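Local coordinates for packaging enzyme P4 (Pseudomonas phage phi13, PDB 4BLP), which probably hydrolyses NTP as a hexameric RecA-like helicase to drive the packaging of viral RNA into the phage capsid, at residues H149-G154 / T281-A286; V210-F215 / L253-N258. All blocks are in the same frame, centred on the assembly; numbering follows the deposited sequence.

Contact 1: residues H149-G154 / T281-A286; sequences HVVVGG and TVVNNA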
ATOM      1  N   HIS D 149     -14.780 -30.210  -0.442  1.00  8.74           N
ATOM      2  CA  HIS D 149     -13.765 -31.136   0.089  1.00  8.59           C
ATOM      3  C   HIS D 149     -12.457 -30.741  -0.563  1.00 12.57           C
ATOM      4  O   HIS D 149     -12.372 -30.768  -1.785  1.00 11.42           O
ATOM      5  CB  HIS D 149     -14.098 -32.612  -0.232  1.00  9.09           C
ATOM      6  CG  HIS D 149     -13.149 -33.570   0.421  1.00 11.40           C
ATOM      7  ND1 HIS D 149     -13.528 -34.306   1.528  1.00 12.95           N
ATOM      8  CD2 HIS D 149     -11.849 -33.841   0.136  1.00 13.06           C
ATOM      9  CE1 HIS D 149     -12.466 -35.034   1.858  1.00 12.62           C
ATOM     10  NE2 HIS D 149     -11.427 -34.782   1.062  1.00 12.09           N
ATOM     11  N   VAL D 150     -11.451 -30.370   0.202  1.00  8.58           N
ATOM     12  CA  VAL D 150     -10.200 -29.985  -0.452  1.00  8.92           C
ATOM     13  C   VAL D 150      -9.155 -31.078  -0.285  1.00 13.90           C
ATOM     14  O   VAL D 150      -9.079 -31.728   0.767  1.00 14.07           O
ATOM     15  CB  VAL D 150      -9.662 -28.610   0.035  1.00 15.17           C
ATOM     16  CG1 VAL D 150     -10.659 -27.493  -0.295  1.00 14.83           C
ATOM     17  CG2 VAL D 150      -9.359 -28.642   1.522  1.00 15.93           C
ATOM     18  N   VAL D 151      -8.330 -31.255  -1.312  1.00 11.31           N
ATOM     19  CA  VAL D 151      -7.233 -32.218  -1.323  1.00 11.52           C
ATOM     20  C   VAL D 151      -5.982 -31.381  -1.305  1.00 12.77           C
ATOM     21  O   VAL D 151      -5.734 -30.649  -2.248  1.00 11.12           O
ATOM     22  CB  VAL D 151      -7.326 -33.162  -2.559  1.00 13.93           C
ATOM     23  CG1 VAL D 151      -6.116 -34.126  -2.617  1.00 15.54           C
ATOM     24  CG2 VAL D 151      -8.655 -33.928  -2.528  1.00 14.80           C
ATOM     25  N   VAL D 152      -5.181 -31.496  -0.214  1.00 11.65           N
ATOM     26  CA  VAL D 152      -4.060 -30.613   0.037  1.00 12.37           C
ATOM     27  C   VAL D 152      -2.733 -31.335  -0.023  1.00 14.70           C
ATOM     28  O   VAL D 152      -2.621 -32.473   0.396  1.00 14.00           O
ATOM     29  CB  VAL D 152      -4.238 -29.941   1.447  1.00 18.87           C
ATOM     30  CG1 VAL D 152      -3.227 -28.842   1.675  1.00 20.29           C
ATOM     31  CG2 VAL D 152      -5.646 -29.357   1.610  1.00 18.95           C
ATOM     32  N   GLY D 153      -1.712 -30.634  -0.500  1.00 14.84           N
ATOM     33  CA  GLY D 153      -0.362 -31.178  -0.539  1.00 16.12           C
ATOM     34  C   GLY D 153       0.526 -30.266  -1.336  1.00 23.24           C
ATOM     35  O   GLY D 153       0.013 -29.469  -2.122  1.00 22.11           O
ATOM     36  N   GLY D 154       1.836 -30.399  -1.163  1.00 21.08           N
ATOM     37  CA  GLY D 154       2.789 -29.550  -1.861  1.00 21.34           C
ATOM     38  C   GLY D 154       3.016 -29.936  -3.303  1.00 26.53           C
ATOM     39  O   GLY D 154       2.366 -30.831  -3.850  1.00 24.65           O
ATOM     40  N   THR D 281      -8.482 -33.763   2.739  1.00  9.42           N
ATOM     41  CA  THR D 281      -7.578 -34.920   2.614  1.00 10.10           C
ATOM     42  C   THR D 281      -6.185 -34.389   2.360  1.00 14.41           C
ATOM     43  O   THR D 281      -6.009 -33.566   1.455  1.00 12.91           O
ATOM     44  CB  THR D 281      -8.016 -35.877   1.456  1.00 14.92           C
ATOM     45  OG1 THR D 281      -9.341 -36.341   1.704  1.00 12.65           O
ATOM     46  CG2 THR D 281      -7.077 -37.099   1.313  1.00 15.86           C
ATOM     47  N   VAL D 282      -5.218 -34.821   3.171  1.00 11.55           N
ATOM     48  CA  VAL D 282      -3.799 -34.469   2.972  1.00 12.25           C
ATOM     49  C   VAL D 282      -3.178 -35.638   2.211  1.00 14.48           C
ATOM     50  O   VAL D 282      -3.299 -36.805   2.641  1.00 15.96           O
ATOM     51  CB  VAL D 282      -3.037 -34.185   4.301  1.00 15.56           C
ATOM     52  CG1 VAL D 282      -1.549 -33.910   4.022  1.00 15.42           C
ATOM     53  CG2 VAL D 282      -3.676 -33.021   5.053  1.00 14.73           C
ATOM     54  N   VAL D 283      -2.529 -35.336   1.081  1.00 11.51           N
ATOM     55  CA  VAL D 283      -1.908 -36.366   0.250  1.00 12.58           C
ATOM     56  C   VAL D 283      -0.389 -36.144   0.169  1.00 16.60           C
ATOM     57  O   VAL D 283       0.081 -35.012   0.055  1.00 17.11           O
ATOM     58  CB  VAL D 283      -2.572 -36.396  -1.174  1.00 17.75           C
ATOM     59  CG1 VAL D 283      -1.755 -37.177  -2.204  1.00 19.95           C
ATOM     60  CG2 VAL D 283      -4.006 -36.925  -1.103  1.00 16.83           C
ATOM     61  N   ASN D 284       0.345 -37.228   0.171  1.00 17.55           N
ATOM     62  CA  ASN D 284       1.797 -37.239  -0.052  1.00 18.67           C
ATOM     63  C   ASN D 284       2.119 -38.535  -0.739  1.00 23.92           C
ATOM     64  O   ASN D 284       1.579 -39.585  -0.359  1.00 22.93           O
ATOM     65  CB  ASN D 284       2.613 -37.042   1.228  1.00 20.14           C
ATOM     66  CG  ASN D 284       4.074 -36.807   0.946  1.00 45.54           C
ATOM     67  OD1 ASN D 284       4.437 -36.080   0.024  1.00 43.33           O
ATOM     68  ND2 ASN D 284       4.940 -37.432   1.719  1.00 35.73           N
ATOM     69  N   ASN D 285       2.947 -38.460  -1.795  1.00 23.89           N
ATOM     70  CA  ASN D 285       3.308 -39.618  -2.622  1.00 24.99           C
ATOM     71  C   ASN D 285       2.027 -40.315  -3.146  1.00 27.01           C
ATOM     72  O   ASN D 285       1.938 -41.546  -3.124  1.00 26.29           O
ATOM     73  CB  ASN D 285       4.222 -40.620  -1.856  1.00 32.26           C
ATOM     74  CG  ASN D 285       5.458 -40.009  -1.241  1.00 66.03           C
ATOM     75  OD1 ASN D 285       5.719 -40.172  -0.046  1.00 65.40           O
ATOM     76  ND2 ASN D 285       6.254 -39.298  -2.040  1.00 61.73           N
ATOM     77  N   ALA D 286       1.024 -39.502  -3.576  1.00 22.04           N
ATOM     78  CA  ALA D 286      -0.280 -39.933  -4.110  1.00 21.94           C
ATOM     79  C   ALA D 286      -1.033 -40.886  -3.151  1.00 25.68           C
ATOM     80  O   ALA D 286      -1.804 -41.741  -3.600  1.00 25.35           O
ATOM     81  CB  ALA D 286      -0.120 -40.577  -5.488  1.00 23.16           C
TER
HETATM   82  O   HOH W   1       2.243 -33.033   0.621  1.00 28.70           O
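The strand that leads into the probable P-loop, 149-152, pairs here with its parallel neighbour 281-284 in the central sheet of the RecA-like core. The segment axes approach to 4.7 Å, 23° apart. Three backbone bonds join them: Thr281 N gives to Val150 O, Val152 N to Thr281 O, and Val283 N to Val152 O. All three are close to straight. Val151 therefore sits beside Thr281, and Val152 beside Val282.

A side-chain bond is added at the start of the pair. His149 NE2 lies 2.7 Å from Thr281 OG1. The hydroxyl meets the ring at its edge, near the ring plane. With CG anti to the backbone N (chi1 -174°), the imidazole reaches across to the next strand. His144 bonded to ND1 and Trp139 edge-to-face probably fix the ring's rotation, while Gln291 of strand 287-295 is a further partner of Thr281 OG1.

On the same face as Thr281, Val151 CG1 touches Val283 CG2 at 3.8 Å. Trp162 and Leu163 of helix 159-164 pack on this face, and on the other Tyr270 of helix 266-274 touches both Val152 and Val282.

Beyond the last direct bond the chains part, and one water joins them. It accepts from Gly154 N at 3.2 Å and donates to Val283 O at 3.0 Å. A strand running into a glycine-rich turn and then a helix, here with Lys159 NZ bonded back to Gly153 O, is the layout of the Walker A motif in P-loop NTPases.

Contact 2: residues V210-F215 / L253-N258; sequences VVIDSF and LVAAIN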
ATOM      1  N   VAL D 210     -17.485 -34.424  -9.355  1.00 11.11           N
ATOM      2  CA  VAL D 210     -16.613 -33.476 -10.052  1.00 11.24           C
ATOM      3  C   VAL D 210     -15.441 -33.097  -9.169  1.00 14.25           C
ATOM      4  O   VAL D 210     -15.600 -32.796  -7.977  1.00 14.96           O
ATOM      5  CB  VAL D 210     -17.420 -32.221 -10.561  1.00 15.74           C
ATOM      6  CG1 VAL D 210     -18.321 -31.629  -9.492  1.00 15.95           C
ATOM      7  CG2 VAL D 210     -16.503 -31.135 -11.139  1.00 14.80           C
ATOM      8  N   VAL D 211     -14.259 -33.091  -9.773  1.00 10.11           N
ATOM      9  CA  VAL D 211     -13.011 -32.699  -9.099  1.00 10.19           C
ATOM     10  C   VAL D 211     -12.479 -31.490  -9.831  1.00 12.07           C
ATOM     11  O   VAL D 211     -12.542 -31.457 -11.058  1.00 13.52           O
ATOM     12  CB  VAL D 211     -12.012 -33.892  -9.142  1.00 16.55           C
ATOM     13  CG1 VAL D 211     -10.570 -33.425  -8.902  1.00 19.35           C
ATOM     14  CG2 VAL D 211     -12.454 -35.008  -8.173  1.00 16.13           C
ATOM     15  N   ILE D 212     -11.935 -30.524  -9.101  1.00  8.43           N
ATOM     16  CA  ILE D 212     -11.342 -29.327  -9.706  1.00  7.92           C
ATOM     17  C   ILE D 212      -9.836 -29.375  -9.544  1.00 12.51           C
ATOM     18  O   ILE D 212      -9.326 -29.371  -8.423  1.00 11.65           O
ATOM     19  CB  ILE D 212     -11.922 -28.019  -9.125  1.00 10.94           C
ATOM     20  CG1 ILE D 212     -13.470 -28.008  -9.350  1.00 12.27           C
ATOM     21  CG2 ILE D 212     -11.276 -26.799  -9.797  1.00 13.31           C
ATOM     22  CD1 ILE D 212     -14.220 -27.558  -8.137  1.00 16.29           C
ATOM     23  N   ASP D 213      -9.141 -29.386 -10.694  1.00 10.34           N
ATOM     24  CA  ASP D 213      -7.694 -29.373 -10.772  1.00  9.31           C
ATOM     25  C   ASP D 213      -7.294 -28.079 -11.470  1.00 13.47           C
ATOM     26  O   ASP D 213      -7.250 -28.054 -12.695  1.00 12.15           O
ATOM     27  CB  ASP D 213      -7.188 -30.612 -11.533  1.00 12.03           C
ATOM     28  CG  ASP D 213      -5.685 -30.689 -11.612  1.00 19.24           C
ATOM     29  OD1 ASP D 213      -5.013 -29.973 -10.832  1.00 18.09           O
ATOM     30  OD2 ASP D 213      -5.175 -31.388 -12.516  1.00 26.26           O
ATOM     31  N   SER D 214      -7.105 -26.974 -10.725  1.00  9.84           N
ATOM     32  CA  SER D 214      -7.055 -26.935  -9.250  1.00  9.16           C
ATOM     33  C   SER D 214      -7.465 -25.555  -8.748  1.00 12.00           C
ATOM     34  O   SER D 214      -7.892 -24.703  -9.546  1.00  9.70           O
ATOM     35  CB  SER D 214      -5.603 -27.199  -8.809  1.00  9.67           C
ATOM     36  OG  SER D 214      -4.787 -26.079  -9.143  1.00 13.53           O
ATOM     37  N   PHE D 215      -7.266 -25.302  -7.441  1.00  9.43           N
ATOM     38  CA  PHE D 215      -7.545 -23.985  -6.874  1.00  8.89           C
ATOM     39  C   PHE D 215      -6.265 -23.142  -6.778  1.00 12.96           C
ATOM     40  O   PHE D 215      -6.236 -22.154  -6.039  1.00 10.97           O
ATOM     41  CB  PHE D 215      -8.231 -24.145  -5.485  1.00  9.67           C
ATOM     42  CG  PHE D 215      -9.732 -24.303  -5.491  1.00 12.11           C
ATOM     43  CD1 PHE D 215     -10.429 -24.473  -6.681  1.00 11.50           C
ATOM     44  CD2 PHE D 215     -10.465 -24.244  -4.300  1.00 13.94           C
ATOM     45  CE1 PHE D 215     -11.830 -24.624  -6.684  1.00 11.85           C
ATOM     46  CE2 PHE D 215     -11.875 -24.357  -4.308  1.00 13.67           C
ATOM     47  CZ  PHE D 215     -12.551 -24.558  -5.497  1.00 10.65           C
ATOM     48  N   LEU D 253     -18.374 -30.333  -3.933  1.00  8.81           N
ATOM     49  CA  LEU D 253     -17.287 -30.098  -4.878  1.00  8.95           C
ATOM     50  C   LEU D 253     -16.010 -30.595  -4.235  1.00 12.55           C
ATOM     51  O   LEU D 253     -15.861 -30.490  -3.016  1.00 12.16           O
ATOM     52  CB  LEU D 253     -17.109 -28.597  -5.261  1.00  9.18           C
ATOM     53  CG  LEU D 253     -18.285 -27.959  -5.997  1.00 11.66           C
ATOM     54  CD1 LEU D 253     -17.957 -26.520  -6.417  1.00 10.52           C
ATOM     55  CD2 LEU D 253     -18.727 -28.797  -7.174  1.00 15.94           C
ATOM     56  N   VAL D 254     -15.098 -31.132  -5.049  1.00 10.63           N
ATOM     57  CA  VAL D 254     -13.798 -31.620  -4.582  1.00  8.86           C
ATOM     58  C   VAL D 254     -12.755 -30.770  -5.284  1.00 11.08           C
ATOM     59  O   VAL D 254     -12.873 -30.576  -6.497  1.00  9.87           O
ATOM     60  CB  VAL D 254     -13.590 -33.124  -4.843  1.00 11.50           C
ATOM     61  CG1 VAL D 254     -12.202 -33.565  -4.337  1.00 11.49           C
ATOM     62  CG2 VAL D 254     -14.706 -33.942  -4.165  1.00 11.61           C
ATOM     63  N   ALA D 255     -11.784 -30.207  -4.560  1.00  9.06           N
ATOM     64  CA  ALA D 255     -10.783 -29.387  -5.254  1.00  9.65           C
ATOM     65  C   ALA D 255      -9.388 -29.631  -4.724  1.00 14.00           C
ATOM     66  O   ALA D 255      -9.229 -29.720  -3.511  1.00 12.77           O
ATOM     67  CB  ALA D 255     -11.130 -27.917  -5.088  1.00  9.99           C
ATOM     68  N   ALA D 256      -8.384 -29.686  -5.624  1.00 10.34           N
ATOM     69  CA  ALA D 256      -6.971 -29.768  -5.225  1.00 11.25           C
ATOM     70  C   ALA D 256      -6.477 -28.372  -4.858  1.00 14.01           C
ATOM     71  O   ALA D 256      -6.793 -27.393  -5.552  1.00 10.26           O
ATOM     72  CB  ALA D 256      -6.119 -30.343  -6.364  1.00 11.96           C
ATOM     73  N   ILE D 257      -5.688 -28.263  -3.789  1.00  9.30           N
ATOM     74  CA  ILE D 257      -5.124 -26.975  -3.437  1.00 10.52           C
ATOM     75  C   ILE D 257      -3.749 -27.146  -2.805  1.00 14.94           C
ATOM     76  O   ILE D 257      -3.521 -28.105  -2.065  1.00 12.67           O
ATOM     77  CB  ILE D 257      -6.111 -26.187  -2.508  1.00 15.08           C
ATOM     78  CG1 ILE D 257      -5.739 -24.706  -2.406  1.00 15.24           C
ATOM     79  CG2 ILE D 257      -6.262 -26.841  -1.108  1.00 17.82           C
ATOM     80  CD1 ILE D 257      -6.892 -23.845  -1.773  1.00 18.11           C
ATOM     81  N   ASN D 258      -2.835 -26.235  -3.125  1.00 12.44           N
ATOM     82  CA  ASN D 258      -1.492 -26.206  -2.519  1.00 14.27           C
ATOM     83  C   ASN D 258      -1.335 -24.808  -1.922  1.00 16.88           C
ATOM     84  O   ASN D 258      -1.070 -23.887  -2.686  1.00 14.19           O
ATOM     85  CB  ASN D 258      -0.398 -26.545  -3.531  1.00 13.45           C
ATOM     86  CG  ASN D 258       0.997 -26.300  -2.973  1.00 19.49           C
ATOM     87  OD1 ASN D 258       1.191 -26.054  -1.772  1.00 20.10           O
ATOM     88  ND2 ASN D 258       2.012 -26.400  -3.829  1.00 20.80           N
TER
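The Phe215 ring lies flat over the methyl of Ala255. Ala255 CB stands 3.5 Å from the ring centroid, only 5° off the normal, a CH-pi contact centred on that face. Ile257 CD1 lies at the ring edge, near its plane, and touches Phe215 CB at 4.0 Å, while Met196 of helix 193-205 also packs on Phe215. The ring is carried there by CG beside the backbone N (chi1 -86°), and Phe215 N bonds to Ala256 O at 2.9 Å.

Strands 210-213 and 253-257 run parallel in the middle of the RecA-like sheet. Ile212 N, the donor, lies 2.8 Å from Val254 O and 20° off the plane of that carbonyl, and Ala256 N gives to Ile212 O. The bond from Val254 N to Val210 O is weak. The peptide between Asp213 and Ser214 is cis; past it Ser214 OG bonds to Glu176 OE2 and Arg216 N, and before it Asp213 OD2 forms a salt bridge with Arg173 and a weak bond with Ser160 of the probable P-loop. Phe215 is the N-cap residue of helix 216-221.

Val211 CG2 packs on Val254 CB, on the face where Leu163 of helix 159-164 touches both residues. Val210 and Leu253 lie side by side, and Val210 CG1 is 3.7 Å from Leu253 CD2.

Overall arrangement
Both contacts join parallel strands of one mixed sheet, and their centres lie about 10 Å apart. Strands 147-152 and 252-257 are neighbours there. Probable hydrogen bonds from His149 N to Leu253 O and from Val151 N to Ala255 O link the two contacts directly. Both segments of contact 2 fall between the two segments of contact 1 in sequence. Both contacts are buried, but the centre of contact 2 is about 8 Å from the centre of the chain, that of contact 1 about 17 Å. In contact 2 the side chains meet mainly through apolar groups. Contact 1 adds a polar His-Thr pair and a bridging water. Asn258 packs against Gly153 and Gly154, at the start of the probable nucleotide-binding loop.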